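Local atomic coordinates of beta-hexosaminidase (PDB entry 6JTJ), a protein that probably cleaves terminal beta-1,4-linked N-acetylglucosamine from peptide-linked peptidoglycan fragments during cell-wall recycling, as a family 3 glycoside hydrolase. Residues R180-H183 with A188-R191. Residues are numbered along the deposited sequence; the frame is centred on the assembly and turned at random.
Sequences RSFH and AVAR. With NAG (2-acetamido-2-deoxy-beta-D-glucopyranose), chain I.
H183 and A188 meet in a CH-pi contact between the loop 180-183 and the helical segment 188-191, methyl over ring face. The CB of A188 sits 3.8 Å from the centroid of the H183 imidazole, 23° off its normal and displaced toward the CG-ND1 side of the ring. With CG of H183 anti to the backbone N (chi1 -155°) and chi2 of -87°, the ring turns a face to that methyl. Its two nitrogens fix this rotation: ND1 accepts from the backbone N of N185, close to the start of the helix, while NE2 pairs with the carboxylate of D132.

One helical residue on, V189 turns its CG2 branch to the loop. Anti to the carbonyl carbon, this branch reaches the H183 carbonyl, 3.3 Å from CG2 to H183 O, and also packs 4.2 Å from CB of F182. The phenyl ring beyond meets the helix obliquely, its CD2 4.1 Å from V189 O. Within the loop, S181 OG accepts a weak bond from the backbone N of H183 and donates to D168 O.

The principle illustrated is a loop folded back on the first turns of the helix that follows it, while its other end serves a sugar site. There R180, salt-bridged through NE to E107, gives a weak NH2 bond to O3 of N-acetylglucosamine. Leading from strand 161-162 into helix 186-202, the loop is covered by helix 124-134, where M124 and L127 meet F182 and W131 meets A188 and H183; helix 242-249 touches V189 through P243.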
loop_
_atom_site.group_PDB
_atom_site.type_symbol
_atom_site.label_atom_id
_atom_site.label_comp_id
_atom_site.label_asym_id
_atom_site.label_seq_id
_atom_site.Cartn_x
_atom_site.Cartn_y
_atom_site.Cartn_z
ATOM N N ARG C 180 7.686 1.288 -7.022
ATOM C CA ARG C 180 7.011 0.798 -8.215
ATOM C C ARG C 180 6.990 1.840 -9.334
ATOM O O ARG C 180 6.703 1.491 -10.483
ATOM C CB ARG C 180 5.601 0.390 -7.899
ATOM C CG ARG C 180 5.517 -0.796 -6.927
ATOM C CD ARG C 180 4.156 -0.851 -6.285
ATOM N NE ARG C 180 3.140 -1.181 -7.270
ATOM C CZ ARG C 180 1.837 -1.024 -7.082
ATOM N NH1 ARG C 180 1.399 -0.498 -5.951
ATOM N NH2 ARG C 180 0.976 -1.384 -8.031
ATOM N N SER C 181 7.265 3.098 -8.989
ATOM C CA SER C 181 7.348 4.165 -9.970
ATOM C C SER C 181 8.768 4.234 -10.549
ATOM O O SER C 181 9.752 4.054 -9.824
ATOM C CB SER C 181 6.980 5.492 -9.324
ATOM O OG SER C 181 7.348 6.581 -10.123
ATOM N N PHE C 182 8.857 4.482 -11.863
ATOM C CA PHE C 182 10.144 4.598 -12.537
ATOM C C PHE C 182 10.977 5.747 -11.978
ATOM O O PHE C 182 12.166 5.588 -11.772
ATOM C CB PHE C 182 9.974 4.887 -14.029
ATOM C CG PHE C 182 9.545 3.712 -14.857
ATOM C CD1 PHE C 182 10.421 2.685 -15.162
ATOM C CD2 PHE C 182 8.252 3.643 -15.360
ATOM C CE1 PHE C 182 10.025 1.617 -15.946
ATOM C CE2 PHE C 182 7.864 2.586 -16.147
ATOM C CZ PHE C 182 8.742 1.563 -16.436
ATOM N N HIS C 183 10.342 6.890 -11.745
ATOM C CA HIS C 183 11.065 8.144 -11.583
ATOM C C HIS C 183 10.112 9.283 -11.189
ATOM O O HIS C 183 8.895 9.175 -11.356
ATOM C CB HIS C 183 11.752 8.474 -12.930
ATOM C CG HIS C 183 12.956 9.350 -12.811
ATOM N ND1 HIS C 183 12.881 10.721 -12.802
ATOM C CD2 HIS C 183 14.275 9.044 -12.748
ATOM C CE1 HIS C 183 14.097 11.225 -12.710
ATOM N NE2 HIS C 183 14.960 10.228 -12.668
ATOM N N ALA C 188 11.168 11.128 -17.934
ATOM C CA ALA C 188 11.831 9.855 -17.657
ATOM C C ALA C 188 10.801 8.714 -17.583
ATOM O O ALA C 188 11.013 7.625 -18.125
ATOM C CB ALA C 188 12.614 9.941 -16.354
ATOM N N VAL C 189 9.687 8.973 -16.912
ATOM C CA VAL C 189 8.659 7.926 -16.763
ATOM C C VAL C 189 8.140 7.509 -18.140
ATOM O O VAL C 189 8.093 6.330 -18.462
ATOM C CB VAL C 189 7.508 8.383 -15.854
ATOM C CG1 VAL C 189 6.350 7.379 -15.898
ATOM C CG2 VAL C 189 8.003 8.557 -14.426
ATOM N N ALA C 190 7.795 8.488 -18.953
ATOM C CA ALA C 190 7.237 8.225 -20.288
ATOM C C ALA C 190 8.197 7.436 -21.128
ATOM O O ALA C 190 7.844 6.409 -21.706
ATOM C CB ALA C 190 6.871 9.530 -20.991
ATOM N N ARG C 191 9.450 7.855 -21.154
ATOM C CA ARG C 191 10.421 7.177 -22.014
ATOM C C ARG C 191 10.776 5.775 -21.520
ATOM O O ARG C 191 10.883 4.844 -22.322
ATOM C CB ARG C 191 11.668 8.053 -22.210
ATOM C CG ARG C 191 11.328 9.401 -22.924
ATOM C CD ARG C 191 11.793 9.385 -24.370
ATOM N NE ARG C 191 11.370 8.258 -25.192
ATOM C CZ ARG C 191 10.365 8.226 -26.075
ATOM N NH1 ARG C 191 9.544 9.251 -26.245
ATOM N NH2 ARG C 191 10.189 7.116 -26.797
HETATM C C1 NAG I . -4.958 -2.679 -7.354
HETATM C C2 NAG I . -3.493 -2.254 -7.531
HETATM C C3 NAG I . -3.078 -2.389 -8.977
HETATM C C4 NAG I . -3.421 -3.776 -9.516
HETATM C C5 NAG I . -4.906 -4.060 -9.396
HETATM C C6 NAG I . -5.220 -5.514 -9.760
HETATM C C7 NAG I . -2.256 -0.395 -6.403
HETATM C C8 NAG I . -1.299 -1.403 -5.921
HETATM N N2 NAG I . -3.259 -0.886 -7.139
HETATM O O1 NAG I . -5.211 -3.035 -6.008
HETATM O O3 NAG I . -1.698 -2.120 -9.076
HETATM O O4 NAG I . -3.007 -3.932 -10.849
HETATM O O5 NAG I . -5.301 -3.865 -8.054
HETATM O O6 NAG I . -4.615 -6.451 -8.884
HETATM O O7 NAG I . -2.126 0.801 -6.089
#